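Local coordinates for protein flavin-dependent monooxygenase, oxygenase subunit HsaA (Rhodococcus sp., PDB 2RFQ) that catalyses the FMNH2-dependent ortho-hydroxylation of the phenolic seco-steroid 3-HSA to the catechol 3,4-DHSA, a step in bacterial cholesterol breakdown, as the oxygenase component of a two-component monooxygenase, at residues G251-H256 with D338-S343; F169-E174 with E198-P203; A18-L23 with A76-S81. All blocks are in the same frame, centred on the assembly; numbering follows the deposited sequence.

Interaction 1 of 3, residues G251-H256 with D338-S343; sequences GAYDAH and DKLFES. With 1PS (3-pyridinium-1-ylpropane-1-sulfonate), chain E.
The imidazole of His256 has Leu340 over one face: CB stands 4.2 Å above the ring plane, displaced toward the rim, and methyl CD2 closes to 3.5 Å from His256 CD2. At the edge of the same ring, in its plane, a water lies 2.8 Å from NE2 and 2.7 Å from Ser343 OG, so a single molecule links the two helices at a place where no direct hydrogen bond joins them. Ser343, three residues on from Leu340, is a small hydroxyl residue whose OG takes the other end of this water bridge, while its CB approaches His256 CE1. The phenol of Tyr253 meets the same leucine differently, with CD1 of Leu340 at the ring edge and only 3.5 Å from Tyr253 CA. A branched residue suits this place because its two methyls divide the work, one toward each aromatic residue. Helices 233-266 and 316-344 are neighbours in the C-terminal helical bundle of the acyl-CoA dehydrogenase fold; their segments 251-256 and 338-343 run in the same direction at 27°, axes 9.9 Å apart at closest. Ala252 adds little bulk, and Leu340 CD1 comes within 4.1 Å of its carbonyl carbon. With CG anti to the backbone N (chi1 176°), the His256 ring extends toward helix 316-344 and lies against Leu340. The bound sulfonate sits at the backbone, its O1 being 3.8 Å from His256 CA, and Leu355 N supplies the ligand with a hydrogen bond. Tyr253 OH bonds to Glu384 and Tyr380 of a neighbouring subunit.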
loop_
_atom_site.group_PDB
_atom_site.type_symbol
_atom_site.label_atom_id
_atom_site.label_comp_id
_atom_site.label_asym_id
_atom_site.label_seq_id
_atom_site.Cartn_x
_atom_site.Cartn_y
_atom_site.Cartn_z
ATOM N N GLY A 251 22.198 4.799 -1.159
ATOM C CA GLY A 251 23.158 4.633 -0.058
ATOM C C GLY A 251 22.597 3.702 1.000
ATOM O O GLY A 251 23.310 2.815 1.496
ATOM N N ALA A 252 21.323 3.909 1.331
ATOM C CA ALA A 252 20.638 3.074 2.320
ATOM C C ALA A 252 20.603 1.627 1.833
ATOM O O ALA A 252 20.850 0.678 2.608
ATOM C CB ALA A 252 19.231 3.585 2.555
ATOM N N TYR A 253 20.262 1.453 0.559
ATOM C CA TYR A 253 20.216 0.103 -0.038
ATOM C C TYR A 253 21.581 -0.605 0.054
ATOM O O TYR A 253 21.685 -1.747 0.535
ATOM C CB TYR A 253 19.760 0.218 -1.494
ATOM C CG TYR A 253 19.682 -1.141 -2.131
ATOM C CD1 TYR A 253 18.560 -1.951 -1.942
ATOM C CD2 TYR A 253 20.757 -1.643 -2.873
ATOM C CE1 TYR A 253 18.511 -3.237 -2.504
ATOM C CE2 TYR A 253 20.708 -2.939 -3.461
ATOM C CZ TYR A 253 19.583 -3.716 -3.250
ATOM O OH TYR A 253 19.529 -4.979 -3.818
ATOM N N ASP A 254 22.629 0.086 -0.370
ATOM C CA ASP A 254 23.965 -0.516 -0.376
ATOM C C ASP A 254 24.406 -0.842 1.047
ATOM O O ASP A 254 24.982 -1.914 1.276
ATOM C CB ASP A 254 24.956 0.434 -1.040
ATOM C CG ASP A 254 24.777 0.515 -2.547
ATOM O OD1 ASP A 254 24.120 -0.366 -3.179
ATOM O OD2 ASP A 254 25.318 1.494 -3.118
ATOM N N ALA A 255 24.130 0.056 2.000
ATOM C CA ALA A 255 24.544 -0.156 3.402
ATOM C C ALA A 255 23.817 -1.394 3.931
ATOM O O ALA A 255 24.436 -2.290 4.529
ATOM C CB ALA A 255 24.221 1.090 4.279
ATOM N N HIS A 256 22.518 -1.460 3.653
ATOM C CA HIS A 256 21.687 -2.580 4.113
ATOM C C HIS A 256 22.133 -3.897 3.519
ATOM O O HIS A 256 22.359 -4.877 4.243
ATOM C CB HIS A 256 20.214 -2.315 3.762
ATOM C CG HIS A 256 19.294 -3.449 4.109
ATOM N ND1 HIS A 256 18.917 -3.731 5.408
ATOM C CD2 HIS A 256 18.664 -4.358 3.326
ATOM C CE1 HIS A 256 18.086 -4.762 5.405
ATOM N NE2 HIS A 256 17.909 -5.154 4.150
ATOM N N ASP A 338 12.207 3.030 3.887
ATOM C CA ASP A 338 11.347 2.535 4.964
ATOM C C ASP A 338 11.337 1.002 5.010
ATOM O O ASP A 338 11.467 0.406 6.109
ATOM C CB ASP A 338 9.922 3.075 4.816
ATOM C CG ASP A 338 9.813 4.539 5.219
ATOM O OD1 ASP A 338 10.829 5.117 5.656
ATOM O OD2 ASP A 338 8.718 5.121 5.100
ATOM N N LYS A 339 11.204 0.369 3.835
ATOM C CA LYS A 339 11.186 -1.084 3.750
ATOM C C LYS A 339 12.486 -1.645 4.308
ATOM O O LYS A 339 12.466 -2.624 5.065
ATOM C CB LYS A 339 11.012 -1.573 2.298
ATOM C CG LYS A 339 9.657 -1.335 1.686
ATOM C CD LYS A 339 9.639 -1.902 0.245
ATOM C CE LYS A 339 8.275 -1.733 -0.426
ATOM N NZ LYS A 339 7.782 -0.295 -0.448
ATOM N N LEU A 340 13.611 -1.029 3.933
ATOM C CA LEU A 340 14.930 -1.559 4.332
ATOM C C LEU A 340 15.146 -1.376 5.836
ATOM O O LEU A 340 15.617 -2.304 6.533
ATOM C CB LEU A 340 16.071 -0.894 3.554
ATOM C CG LEU A 340 15.965 -1.085 2.037
ATOM C CD1 LEU A 340 16.972 -0.203 1.285
ATOM C CD2 LEU A 340 16.180 -2.539 1.701
ATOM N N PHE A 341 14.799 -0.193 6.335
ATOM C CA PHE A 341 14.990 0.111 7.754
ATOM C C PHE A 341 14.132 -0.848 8.591
ATOM O O PHE A 341 14.601 -1.427 9.587
ATOM C CB PHE A 341 14.621 1.587 7.988
ATOM C CG PHE A 341 14.665 2.020 9.427
ATOM C CD1 PHE A 341 15.836 1.956 10.156
ATOM C CD2 PHE A 341 13.509 2.493 10.050
ATOM C CE1 PHE A 341 15.869 2.378 11.506
ATOM C CE2 PHE A 341 13.535 2.918 11.399
ATOM C CZ PHE A 341 14.723 2.843 12.122
ATOM N N GLU A 342 12.883 -1.042 8.174
ATOM C CA GLU A 342 11.973 -1.975 8.864
ATOM C C GLU A 342 12.546 -3.405 8.841
ATOM O O GLU A 342 12.553 -4.100 9.846
ATOM C CB GLU A 342 10.578 -1.973 8.253
ATOM C CG GLU A 342 9.583 -2.892 9.021
ATOM C CD GLU A 342 8.197 -3.007 8.354
ATOM O OE1 GLU A 342 8.050 -2.663 7.162
ATOM O OE2 GLU A 342 7.257 -3.482 9.010
ATOM N N SER A 343 12.992 -3.846 7.672
ATOM C CA SER A 343 13.571 -5.205 7.560
ATOM C C SER A 343 14.795 -5.417 8.465
ATOM O O SER A 343 14.967 -6.472 9.099
ATOM C CB SER A 343 13.971 -5.453 6.111
ATOM O OG SER A 343 14.362 -6.805 5.938
HETATM N N1 1PS E . 24.985 -1.870 12.792
HETATM C C1 1PS E . 24.507 -1.704 14.049
HETATM C C2 1PS E . 25.375 -1.460 15.116
HETATM C C3 1PS E . 26.309 -1.816 12.537
HETATM C C4 1PS E . 27.224 -1.581 13.569
HETATM C C5 1PS E . 26.748 -1.397 14.872
HETATM C C6 1PS E . 24.058 -2.131 11.675
HETATM C C7 1PS E . 23.222 -0.899 11.327
HETATM C C8 1PS E . 22.394 -1.129 10.063
HETATM S S1 1PS E . 23.210 -0.661 8.669
HETATM O O1 1PS E . 22.386 -1.190 7.550
HETATM O O2 1PS E . 24.569 -1.263 8.595
HETATM O O3 1PS E . 23.372 0.827 8.684
HETATM O O HOH W 1 15.767 -6.884 3.617
#

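Interaction 2 of 3, residues F169-E174 with E198-P203; sequences FLIPRE and EDVFVP. With 1PS (3-pyridinium-1-ylpropane-1-sulfonate), chain F.
Val200 meets Ile171 in the beta domain that acyl-CoA dehydrogenase relatives place between their helical domains, and here strand pieces 169-172 and 200-203 pack through side chains, crossing at 120° with axes 7.6 Å apart at closest. The chain turns a corner at Asp199, where Asp199 and Val200 both face Val135 in a G1 beta bulge. From there Val200 points its beta carbon toward the other strand, and its CG1 lies 4.2 Å from Ile171 CG2. Phe201 faces the other way, as alternation along a strand requires. Val202 then returns to the interface as its main contributor: CG2 lies 3.6 Å from Ile171 CD1, the two side chains crossing at about a right angle. Its other methyl, CG1, turns to Leu170 O and to the edge of the Phe169 ring. Beta-branched residues suit such a place, being stiff and compact on an extended backbone. Val135 and Val207 extend the apolar layer around Val202. Beyond Pro172, Arg173 leaves this layer for the ligand pocket, its chain extended from CG to NE. Asp146 pairs with the guanidinium, whose edge grips the sulfonate in a two-pronged manner: NE to O3 at 3.0 Å and NH2 to O2 at 2.7 Å, the latter at 168°.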
loop_
_atom_site.group_PDB
_atom_site.type_symbol
_atom_site.label_atom_id
_atom_site.label_comp_id
_atom_site.label_asym_id
_atom_site.label_seq_id
_atom_site.Cartn_x
_atom_site.Cartn_y
_atom_site.Cartn_z
ATOM N N PHE A 169 15.919 37.884 -5.090
ATOM C CA PHE A 169 16.846 38.967 -4.781
ATOM C C PHE A 169 18.215 38.375 -4.507
ATOM O O PHE A 169 18.367 37.525 -3.613
ATOM C CB PHE A 169 16.367 39.723 -3.538
ATOM C CG PHE A 169 14.963 40.259 -3.654
ATOM C CD1 PHE A 169 14.707 41.453 -4.341
ATOM C CD2 PHE A 169 13.898 39.572 -3.080
ATOM C CE1 PHE A 169 13.403 41.922 -4.447
ATOM C CE2 PHE A 169 12.579 40.059 -3.175
ATOM C CZ PHE A 169 12.339 41.228 -3.851
ATOM N N LEU A 170 19.222 38.830 -5.254
ATOM C CA LEU A 170 20.602 38.376 -5.043
ATOM C C LEU A 170 21.284 39.365 -4.088
ATOM O O LEU A 170 21.401 40.557 -4.403
ATOM C CB LEU A 170 21.372 38.332 -6.384
ATOM C CG LEU A 170 22.895 38.091 -6.345
ATOM C CD1 LEU A 170 23.267 36.692 -5.839
ATOM C CD2 LEU A 170 23.496 38.353 -7.767
ATOM N N ILE A 171 21.700 38.872 -2.923
ATOM C CA ILE A 171 22.209 39.728 -1.850
ATOM C C ILE A 171 23.548 39.188 -1.333
ATOM O O ILE A 171 23.665 37.970 -1.103
ATOM C CB ILE A 171 21.186 39.806 -0.682
ATOM C CG1 ILE A 171 19.814 40.240 -1.224
ATOM C CG2 ILE A 171 21.698 40.758 0.418
ATOM C CD1 ILE A 171 18.736 40.614 -0.155
ATOM N N PRO A 172 24.563 40.070 -1.188
ATOM C CA PRO A 172 25.825 39.545 -0.690
ATOM C C PRO A 172 25.808 39.359 0.817
ATOM O O PRO A 172 25.052 40.026 1.520
ATOM C CB PRO A 172 26.824 40.642 -1.079
ATOM C CG PRO A 172 26.000 41.927 -0.939
ATOM C CD PRO A 172 24.641 41.525 -1.484
ATOM N N ARG A 173 26.670 38.479 1.321
ATOM C CA ARG A 173 26.663 38.157 2.741
ATOM C C ARG A 173 26.964 39.329 3.679
ATOM O O ARG A 173 26.537 39.308 4.824
ATOM C CB ARG A 173 27.585 36.964 3.020
ATOM C CG ARG A 173 27.460 36.408 4.424
ATOM C CD ARG A 173 27.951 34.996 4.422
ATOM N NE ARG A 173 28.050 34.509 5.790
ATOM C CZ ARG A 173 28.483 33.297 6.114
ATOM N NH1 ARG A 173 28.832 32.443 5.145
ATOM N NH2 ARG A 173 28.555 32.945 7.411
ATOM N N GLU A 174 27.668 40.357 3.205
ATOM C CA GLU A 174 27.938 41.520 4.047
ATOM C C GLU A 174 26.625 42.238 4.408
ATOM O O GLU A 174 26.568 42.987 5.387
ATOM C CB GLU A 174 28.901 42.472 3.347
ATOM C CG GLU A 174 28.325 43.085 2.083
ATOM C CD GLU A 174 29.358 43.733 1.195
ATOM O OE1 GLU A 174 30.416 43.110 0.931
ATOM O OE2 GLU A 174 29.094 44.858 0.728
ATOM N N GLU A 198 17.682 43.145 6.709
ATOM C CA GLU A 198 17.044 44.299 7.345
ATOM C C GLU A 198 17.316 45.585 6.575
ATOM O O GLU A 198 18.437 46.097 6.590
ATOM C CB GLU A 198 17.499 44.439 8.800
ATOM C CG GLU A 198 17.227 43.185 9.625
ATOM C CD GLU A 198 17.643 43.301 11.077
ATOM O OE1 GLU A 198 17.176 42.463 11.877
ATOM O OE2 GLU A 198 18.402 44.233 11.425
ATOM N N ASP A 199 16.290 46.086 5.894
ATOM C CA ASP A 199 16.366 47.396 5.240
ATOM C C ASP A 199 17.554 47.485 4.278
ATOM O O ASP A 199 18.357 48.430 4.325
ATOM C CB ASP A 199 16.439 48.493 6.319
ATOM C CG ASP A 199 16.334 49.898 5.753
ATOM O OD1 ASP A 199 15.583 50.100 4.767
ATOM O OD2 ASP A 199 17.008 50.807 6.305
ATOM N N VAL A 200 17.672 46.478 3.417
ATOM C CA VAL A 200 18.813 46.365 2.512
ATOM C C VAL A 200 18.459 46.784 1.094
ATOM O O VAL A 200 17.447 46.354 0.549
ATOM C CB VAL A 200 19.341 44.898 2.514
ATOM C CG1 VAL A 200 20.288 44.644 1.344
ATOM C CG2 VAL A 200 19.997 44.555 3.864
ATOM N N PHE A 201 19.305 47.629 0.505
ATOM C CA PHE A 201 19.132 48.041 -0.867
ATOM C C PHE A 201 19.661 46.941 -1.773
ATOM O O PHE A 201 20.807 46.512 -1.620
ATOM C CB PHE A 201 19.870 49.342 -1.158
ATOM C CG PHE A 201 19.824 49.720 -2.592
ATOM C CD1 PHE A 201 18.641 50.179 -3.149
ATOM C CD2 PHE A 201 20.948 49.578 -3.407
ATOM C CE1 PHE A 201 18.571 50.506 -4.485
ATOM C CE2 PHE A 201 20.887 49.908 -4.764
ATOM C CZ PHE A 201 19.700 50.357 -5.306
ATOM N N VAL A 202 18.826 46.515 -2.716
ATOM C CA VAL A 202 19.217 45.542 -3.739
ATOM C C VAL A 202 19.009 46.197 -5.107
ATOM O O VAL A 202 17.882 46.581 -5.451
ATOM C CB VAL A 202 18.393 44.249 -3.616
ATOM C CG1 VAL A 202 18.801 43.252 -4.731
ATOM C CG2 VAL A 202 18.606 43.606 -2.216
ATOM N N PRO A 203 20.101 46.368 -5.883
ATOM C CA PRO A 203 19.970 47.056 -7.178
ATOM C C PRO A 203 19.222 46.219 -8.215
ATOM O O PRO A 203 19.262 44.985 -8.165
ATOM C CB PRO A 203 21.422 47.253 -7.617
ATOM C CG PRO A 203 22.152 46.121 -6.957
ATOM C CD PRO A 203 21.496 45.954 -5.617
HETATM S S1 1PS F . 27.103 35.969 9.246
HETATM O O1 1PS F . 25.884 36.198 10.066
HETATM O O2 1PS F . 27.511 34.543 9.319
HETATM O O3 1PS F . 26.937 36.366 7.812
#

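Interaction 3 of 3, residues A18-L23 with A76-S81; sequences ALLPTL and ASACGS
Apolar packing carries this contact, and Ala78 is at its centre, with its methyl directed at the helix: CB lies 3.9 Å from Leu23 CB and 4.1 Å from Leu20 CD2. Leucines one turn apart thus receive a single small side chain between them, and alanine suits the spot, its one methyl packing closely against the helix backbone, 3.9 Å from Leu20 O. Leu20 carries CG anti to its carbonyl carbon (chi1 -61°), which brings CD2 alongside the alanine methyl while CD1 looks to Ser77. Cys79 extends the patch more loosely, its CB 4.4 Å from Leu23 CB and 4.0 Å from Leu23 O.

Both segments belong to the N-terminal helical domain of the acyl-CoA dehydrogenase fold. Helix 11-25 is laid against the short link between helix 65-76 and helix 80-96, so the contact is helix against connection. The helix is kinked here: Pro21 has no N-H to give to the preceding turn, and Thr22 N makes only a weak bond, to Leu19 O. Pro21 itself faces away from the link.

The polar groups of the link turn to the helices that precede and follow it. Ser77 OG, near Leu20 CD1 at 4.4 Å, is hydrogen-bonded back to Lys74 O, a way for a serine to satisfy its hydroxyl beside apolar neighbours. Cys79 holds the N-cap position of helix 80-96; its SG, anti to the backbone N (chi1 173°), caps a backbone N of the first turn.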
loop_
_atom_site.group_PDB
_atom_site.type_symbol
_atom_site.label_atom_id
_atom_site.label_comp_id
_atom_site.label_asym_id
_atom_site.label_seq_id
_atom_site.Cartn_x
_atom_site.Cartn_y
_atom_site.Cartn_z
ATOM N N ALA A 18 36.386 8.990 -5.730
ATOM C CA ALA A 18 37.543 8.957 -4.845
ATOM C C ALA A 18 37.230 9.588 -3.484
ATOM O O ALA A 18 37.857 9.260 -2.488
ATOM C CB ALA A 18 38.711 9.674 -5.500
ATOM N N LEU A 19 36.252 10.493 -3.452
ATOM C CA LEU A 19 35.940 11.252 -2.244
ATOM C C LEU A 19 34.902 10.574 -1.354
ATOM O O LEU A 19 34.807 10.868 -0.150
ATOM C CB LEU A 19 35.430 12.658 -2.656
ATOM C CG LEU A 19 35.098 13.670 -1.557
ATOM C CD1 LEU A 19 36.326 13.921 -0.653
ATOM C CD2 LEU A 19 34.600 14.998 -2.157
ATOM N N LEU A 20 34.097 9.686 -1.934
ATOM C CA LEU A 20 32.963 9.095 -1.182
ATOM C C LEU A 20 33.322 8.489 0.185
ATOM O O LEU A 20 32.619 8.762 1.173
ATOM C CB LEU A 20 32.181 8.078 -2.030
ATOM C CG LEU A 20 31.523 8.604 -3.296
ATOM C CD1 LEU A 20 30.511 7.594 -3.855
ATOM C CD2 LEU A 20 30.850 9.984 -3.096
ATOM N N PRO A 21 34.402 7.692 0.267
ATOM C CA PRO A 21 34.723 7.119 1.589
ATOM C C PRO A 21 34.922 8.187 2.661
ATOM O O PRO A 21 34.522 7.985 3.805
ATOM C CB PRO A 21 36.025 6.330 1.325
ATOM C CG PRO A 21 35.947 6.001 -0.142
ATOM C CD PRO A 21 35.364 7.244 -0.758
ATOM N N THR A 22 35.523 9.324 2.294
ATOM C CA THR A 22 35.711 10.430 3.231
ATOM C C THR A 22 34.360 10.941 3.690
ATOM O O THR A 22 34.126 11.102 4.885
ATOM C CB THR A 22 36.540 11.564 2.579
ATOM O OG1 THR A 22 37.854 11.063 2.315
ATOM C CG2 THR A 22 36.659 12.765 3.506
ATOM N N LEU A 23 33.463 11.163 2.736
ATOM C CA LEU A 23 32.112 11.633 3.062
ATOM C C LEU A 23 31.364 10.666 3.997
ATOM O O LEU A 23 30.714 11.112 4.949
ATOM C CB LEU A 23 31.303 11.916 1.784
ATOM C CG LEU A 23 31.940 12.925 0.832
ATOM C CD1 LEU A 23 30.974 13.217 -0.330
ATOM C CD2 LEU A 23 32.331 14.235 1.550
ATOM N N ALA A 76 24.995 12.141 -2.433
ATOM C CA ALA A 76 23.944 11.857 -1.439
ATOM C C ALA A 76 23.942 10.404 -0.974
ATOM O O ALA A 76 23.441 10.114 0.115
ATOM C CB ALA A 76 22.577 12.231 -2.016
ATOM N N SER A 77 24.442 9.480 -1.805
ATOM C CA SER A 77 24.531 8.071 -1.418
ATOM C C SER A 77 25.576 7.818 -0.313
ATOM O O SER A 77 25.585 6.736 0.299
ATOM C CB SER A 77 24.816 7.195 -2.636
ATOM O OG SER A 77 26.166 7.301 -3.069
ATOM N N ALA A 78 26.495 8.777 -0.153
ATOM C CA ALA A 78 27.522 8.730 0.915
ATOM C C ALA A 78 27.121 9.499 2.173
ATOM O O ALA A 78 27.372 9.041 3.291
ATOM C CB ALA A 78 28.861 9.235 0.406
ATOM N N CYS A 79 26.518 10.670 1.992
ATOM C CA CYS A 79 26.116 11.494 3.129
ATOM C C CYS A 79 24.894 12.286 2.671
ATOM O O CYS A 79 24.997 13.091 1.723
ATOM C CB CYS A 79 27.249 12.420 3.539
ATOM S SG CYS A 79 26.722 13.626 4.828
ATOM N N GLY A 80 23.745 12.020 3.307
ATOM C CA GLY A 80 22.500 12.655 2.890
ATOM C C GLY A 80 22.565 14.169 2.971
ATOM O O GLY A 80 22.141 14.879 2.043
ATOM N N SER A 81 23.052 14.681 4.101
ATOM C CA SER A 81 23.191 16.133 4.252
ATOM C C SER A 81 24.141 16.758 3.232
ATOM O O SER A 81 23.837 17.819 2.655
ATOM C CB SER A 81 23.620 16.523 5.679
ATOM O OG SER A 81 22.593 16.251 6.632
#

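From the N terminus, interaction 3 closes first, bringing the link before helix 80-96 back onto helix 11-25 across a largely helical loop of 52 residues. Interaction 2 follows, closing a short loop of 23 residues within the beta domain. Interaction 1 comes last, joining helices 233-266 and 316-344 across 81 residues, mostly helical. The three loops lie in series, so none nests within or crosses another. Interactions 1 and 3 nevertheless touch, Gly251 N being 3.8 Å from Ser77 CB, a packing contact at which the N-terminal helices meet the C-terminal bundle. Interaction 2 stands apart, its centre about 43 Å from that of interaction 1, on the opposite side of the chain's centre.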